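PDB 6LPA: sp1 protein from Swine acute diarrhea syndrome coronavirus, which probably suppresses host gene expression, and is associated with effects on host cell proliferation and with evasion of the immune response. Local coordinates for residues Q5-S17 and S36-G48. Numbering follows the deposited sequence.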
loop_
_atom_site.group_PDB
_atom_site.type_symbol
_atom_site.label_atom_id
_atom_site.label_comp_id
_atom_site.label_asym_id
_atom_site.label_seq_id
_atom_site.Cartn_x
_atom_site.Cartn_y
_atom_site.Cartn_z
ATOM N N GLN A 5 -5.891 19.737 -7.322
ATOM C CA GLN A 5 -6.570 20.705 -6.453
ATOM C C GLN A 5 -7.976 20.150 -6.212
ATOM O O GLN A 5 -8.834 20.254 -7.091
ATOM C CB GLN A 5 -6.619 22.089 -7.075
ATOM C CG GLN A 5 -6.417 23.216 -6.085
ATOM C CD GLN A 5 -7.676 23.554 -5.294
ATOM O OE1 GLN A 5 -8.677 22.833 -5.347
ATOM N NE2 GLN A 5 -7.633 24.664 -4.560
ATOM N N LEU A 6 -8.192 19.570 -5.028
ATOM C CA LEU A 6 -9.368 18.749 -4.750
ATOM C C LEU A 6 -10.147 19.284 -3.555
ATOM O O LEU A 6 -9.567 19.621 -2.517
ATOM C CB LEU A 6 -8.969 17.291 -4.458
ATOM C CG LEU A 6 -9.242 16.141 -5.429
ATOM C CD1 LEU A 6 -8.752 14.806 -4.832
ATOM C CD2 LEU A 6 -10.724 16.066 -5.791
ATOM N N THR A 7 -11.467 19.330 -3.699
ATOM C CA THR A 7 -12.349 19.548 -2.566
ATOM C C THR A 7 -12.788 18.182 -2.046
ATOM O O THR A 7 -13.413 17.398 -2.772
ATOM C CB THR A 7 -13.545 20.418 -2.947
ATOM O OG1 THR A 7 -13.066 21.660 -3.477
ATOM C CG2 THR A 7 -14.396 20.708 -1.723
ATOM N N LEU A 8 -12.420 17.886 -0.807
ATOM C CA LEU A 8 -12.713 16.613 -0.171
ATOM C C LEU A 8 -13.696 16.807 0.972
ATOM O O LEU A 8 -13.698 17.846 1.635
ATOM C CB LEU A 8 -11.434 15.969 0.369
ATOM C CG LEU A 8 -10.337 15.663 -0.649
ATOM C CD1 LEU A 8 -9.103 15.122 0.059
ATOM C CD2 LEU A 8 -10.835 14.708 -1.723
ATOM N N ALA A 9 -14.511 15.782 1.214
ATOM C CA ALA A 9 -15.438 15.781 2.330
ATOM C C ALA A 9 -14.720 15.271 3.576
ATOM O O ALA A 9 -14.505 14.064 3.730
ATOM C CB ALA A 9 -16.666 14.938 2.008
ATOM N N VAL A 10 -14.359 16.185 4.466
ATOM C CA VAL A 10 -13.613 15.847 5.673
ATOM C C VAL A 10 -14.593 15.442 6.762
ATOM O O VAL A 10 -15.523 16.192 7.085
ATOM C CB VAL A 10 -12.750 17.026 6.129
ATOM C CG1 VAL A 10 -12.094 16.704 7.485
ATOM C CG2 VAL A 10 -11.724 17.363 5.045
ATOM N N ALA A 11 -14.381 14.259 7.338
ATOM C CA ALA A 11 -15.327 13.726 8.301
ATOM C C ALA A 11 -15.422 14.648 9.510
ATOM O O ALA A 11 -14.421 15.214 9.952
ATOM C CB ALA A 11 -14.900 12.320 8.720
ATOM N N SER A 12 -16.647 14.817 10.032
ATOM C CA SER A 12 -16.833 15.661 11.205
ATOM C C SER A 12 -17.676 15.001 12.294
ATOM O O SER A 12 -17.950 15.648 13.311
ATOM C CB SER A 12 -17.469 17.010 10.825
ATOM O OG SER A 12 -18.684 16.792 10.156
ATOM N N ASP A 13 -18.100 13.753 12.130
ATOM C CA ASP A 13 -18.881 13.089 13.163
ATOM C C ASP A 13 -17.995 12.569 14.301
ATOM O O ASP A 13 -16.802 12.291 14.126
ATOM C CB ASP A 13 -19.655 11.902 12.591
ATOM C CG ASP A 13 -20.935 12.304 11.931
ATOM O OD1 ASP A 13 -21.433 13.411 12.227
ATOM O OD2 ASP A 13 -21.444 11.496 11.127
ATOM N N GLN A 14 -18.622 12.409 15.474
ATOM C CA GLN A 14 -17.988 11.711 16.595
ATOM C C GLN A 14 -17.525 10.311 16.207
ATOM O O GLN A 14 -16.444 9.865 16.617
ATOM C CB GLN A 14 -18.972 11.597 17.756
ATOM C CG GLN A 14 -18.745 12.572 18.840
ATOM C CD GLN A 14 -17.472 12.309 19.606
ATOM O OE1 GLN A 14 -16.663 11.422 19.268
ATOM N NE2 GLN A 14 -17.267 13.107 20.628
ATOM N N GLU A 15 -18.356 9.584 15.469
ATOM C CA GLU A 15 -18.025 8.258 14.977
ATOM C C GLU A 15 -18.247 8.229 13.475
ATOM O O GLU A 15 -19.177 8.856 12.962
ATOM C CB GLU A 15 -18.869 7.156 15.664
ATOM C CG GLU A 15 -18.126 6.436 16.786
ATOM C CD GLU A 15 -18.619 5.008 17.009
ATOM O OE1 GLU A 15 -17.935 4.254 17.738
ATOM O OE2 GLU A 15 -19.687 4.647 16.456
ATOM N N ILE A 16 -17.383 7.504 12.777
ATOM C CA ILE A 16 -17.390 7.443 11.322
ATOM C C ILE A 16 -17.621 5.987 10.971
ATOM O O ILE A 16 -16.738 5.146 11.178
ATOM C CB ILE A 16 -16.075 7.972 10.717
ATOM C CG1 ILE A 16 -15.967 9.490 10.886
ATOM C CG2 ILE A 16 -15.943 7.643 9.236
ATOM C CD1 ILE A 16 -14.495 9.972 10.990
ATOM N N SER A 17 -18.815 5.670 10.489
ATOM C CA SER A 17 -19.040 4.341 9.940
ATOM C C SER A 17 -18.542 4.299 8.496
ATOM O O SER A 17 -18.896 5.165 7.686
ATOM C CB SER A 17 -20.518 3.979 10.004
ATOM O OG SER A 17 -20.724 2.786 9.277
ATOM N N SER A 36 -12.949 9.054 -10.300
ATOM C CA SER A 36 -13.579 9.716 -11.431
ATOM C C SER A 36 -14.899 10.376 -11.059
ATOM O O SER A 36 -15.484 11.068 -11.891
ATOM C CB SER A 36 -13.785 8.714 -12.567
ATOM O OG SER A 36 -14.928 7.907 -12.337
ATOM N N HIS A 37 -15.382 10.184 -9.835
ATOM C CA HIS A 37 -16.553 10.894 -9.350
ATOM C C HIS A 37 -16.180 11.821 -8.195
ATOM O O HIS A 37 -16.995 12.072 -7.299
ATOM C CB HIS A 37 -17.647 9.909 -8.949
ATOM C CG HIS A 37 -18.257 9.160 -10.101
ATOM N ND1 HIS A 37 -17.701 8.012 -10.631
ATOM C CD2 HIS A 37 -19.388 9.392 -10.815
ATOM C CE1 HIS A 37 -18.463 7.568 -11.615
ATOM N NE2 HIS A 37 -19.493 8.389 -11.748
ATOM N N GLY A 38 -14.924 12.289 -8.193
ATOM C CA GLY A 38 -14.417 13.266 -7.239
ATOM C C GLY A 38 -14.326 12.801 -5.800
ATOM O O GLY A 38 -14.216 13.637 -4.896
ATOM N N PHE A 39 -14.356 11.490 -5.554
ATOM C CA PHE A 39 -14.304 10.930 -4.193
ATOM C C PHE A 39 -15.498 11.358 -3.344
ATOM O O PHE A 39 -15.410 11.388 -2.115
ATOM C CB PHE A 39 -12.998 11.292 -3.475
ATOM C CG PHE A 39 -11.764 10.729 -4.136
ATOM C CD1 PHE A 39 -11.403 9.399 -3.960
ATOM C CD2 PHE A 39 -10.977 11.527 -4.950
ATOM C CE1 PHE A 39 -10.281 8.884 -4.565
ATOM C CE2 PHE A 39 -9.853 11.007 -5.562
ATOM C CZ PHE A 39 -9.511 9.689 -5.370
ATOM N N LYS A 40 -16.639 11.663 -3.974
ATOM C CA LYS A 40 -17.804 12.092 -3.201
ATOM C C LYS A 40 -18.341 10.986 -2.296
ATOM O O LYS A 40 -18.987 11.293 -1.289
ATOM C CB LYS A 40 -18.911 12.586 -4.135
ATOM C CG LYS A 40 -19.956 13.485 -3.492
ATOM C CD LYS A 40 -20.753 14.231 -4.560
ATOM C CE LYS A 40 -22.019 14.886 -4.001
ATOM N NZ LYS A 40 -21.861 16.352 -3.948
ATOM N N ASP A 41 -18.092 9.715 -2.616
ATOM C CA ASP A 41 -18.531 8.612 -1.758
ATOM C C ASP A 41 -17.563 8.338 -0.609
ATOM O O ASP A 41 -17.756 7.369 0.131
ATOM C CB ASP A 41 -18.727 7.338 -2.594
ATOM C CG ASP A 41 -17.442 6.883 -3.285
ATOM O OD1 ASP A 41 -16.502 7.689 -3.418
ATOM O OD2 ASP A 41 -17.370 5.716 -3.714
ATOM N N CYS A 42 -16.540 9.171 -0.445
ATOM C CA CYS A 42 -15.432 8.937 0.468
ATOM C C CYS A 42 -15.320 10.109 1.450
ATOM O O CYS A 42 -15.688 11.243 1.121
ATOM C CB CYS A 42 -14.125 8.786 -0.334
ATOM S SG CYS A 42 -13.893 7.195 -1.085
ATOM N N ARG A 43 -14.765 9.841 2.647
ATOM C CA ARG A 43 -14.506 10.863 3.656
ATOM C C ARG A 43 -13.023 10.900 3.985
ATOM O O ARG A 43 -12.378 9.858 4.090
ATOM C CB ARG A 43 -15.310 10.632 4.948
ATOM C CG ARG A 43 -16.829 10.682 4.758
ATOM C CD ARG A 43 -17.362 12.092 4.359
ATOM N NE ARG A 43 -18.802 12.018 4.117
ATOM C CZ ARG A 43 -19.357 11.782 2.928
ATOM N NH1 ARG A 43 -18.601 11.627 1.848
ATOM N NH2 ARG A 43 -20.672 11.715 2.810
ATOM N N PHE A 44 -12.476 12.107 4.128
ATOM C CA PHE A 44 -11.092 12.238 4.544
ATOM C C PHE A 44 -10.993 12.137 6.061
ATOM O O PHE A 44 -11.665 12.874 6.788
ATOM C CB PHE A 44 -10.488 13.561 4.084
ATOM C CG PHE A 44 -9.088 13.786 4.610
ATOM C CD1 PHE A 44 -7.991 13.311 3.912
ATOM C CD2 PHE A 44 -8.875 14.461 5.805
ATOM C CE1 PHE A 44 -6.706 13.517 4.402
ATOM C CE2 PHE A 44 -7.611 14.671 6.293
ATOM C CZ PHE A 44 -6.520 14.196 5.599
ATOM N N VAL A 45 -10.114 11.266 6.533
ATOM C CA VAL A 45 -9.932 11.020 7.948
ATOM C C VAL A 45 -8.471 11.312 8.226
ATOM O O VAL A 45 -7.586 10.641 7.682
ATOM C CB VAL A 45 -10.310 9.583 8.326
ATOM C CG1 VAL A 45 -10.228 9.368 9.842
ATOM C CG2 VAL A 45 -11.695 9.261 7.769
ATOM N N ALA A 46 -8.216 12.333 9.037
ATOM C CA ALA A 46 -6.850 12.712 9.357
ATOM C C ALA A 46 -6.158 11.604 10.146
ATOM O O ALA A 46 -6.788 10.855 10.902
ATOM C CB ALA A 46 -6.837 14.012 10.165
ATOM N N PHE A 47 -4.849 11.498 9.968
ATOM C CA PHE A 47 -4.084 10.595 10.810
ATOM C C PHE A 47 -4.148 11.087 12.249
ATOM O O PHE A 47 -3.961 12.281 12.519
ATOM C CB PHE A 47 -2.630 10.506 10.361
ATOM C CG PHE A 47 -1.802 9.596 11.235
ATOM C CD1 PHE A 47 -1.824 8.219 11.036
ATOM C CD2 PHE A 47 -1.074 10.105 12.308
ATOM C CE1 PHE A 47 -1.106 7.359 11.851
ATOM C CE2 PHE A 47 -0.329 9.260 13.111
ATOM C CZ PHE A 47 -0.356 7.869 12.890
ATOM N N GLY A 48 -4.393 10.162 13.172
ATOM C CA GLY A 48 -4.685 10.495 14.547
ATOM C C GLY A 48 -6.133 10.301 14.913
ATOM O O GLY A 48 -6.446 10.167 16.102
HETATM O O HOH W 1 -14.661 14.847 -2.378
HETATM O O HOH W 2 -14.280 13.419 -0.058
#
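V10 and F44 meet where the two outermost strands of the six-stranded mixed sheet, 6-11 and 42-46, cross at 60° and close the sheet into the small beta-barrel of nsp1. A single parallel bridge joins them: F44 N donates to A9 O at 2.8 Å, and A11 N donates to F44 O at 3.1 Å, an almost straight bond. The side chains of V10 and F44 lie side by side and point the same way. CG of F44 stands anti to the backbone N (chi1 175°), which puts ring atom CD2 of F44 4.1 Å from V10 CG2; F101 meets this ring with its plane turned by about 45°. Toward the start of strand 6-11 the chains diverge, and L6 crosses F39 of the turn before strand 42-46 at about a right angle, its CD1 4.0 Å from F39 CD2. Two waters span the widening gap, one between T7 O and G38 O, the other between A9 N and C42 O. R43, its chain bent at chi2, lays its CD against A9 CB at 3.8 Å. Its guanidinium is gripped by S94 O at NE, while NH1 donates to K40 O and C42 O, both near the guanidinium plane, the C42 O bond being 3.0 Å.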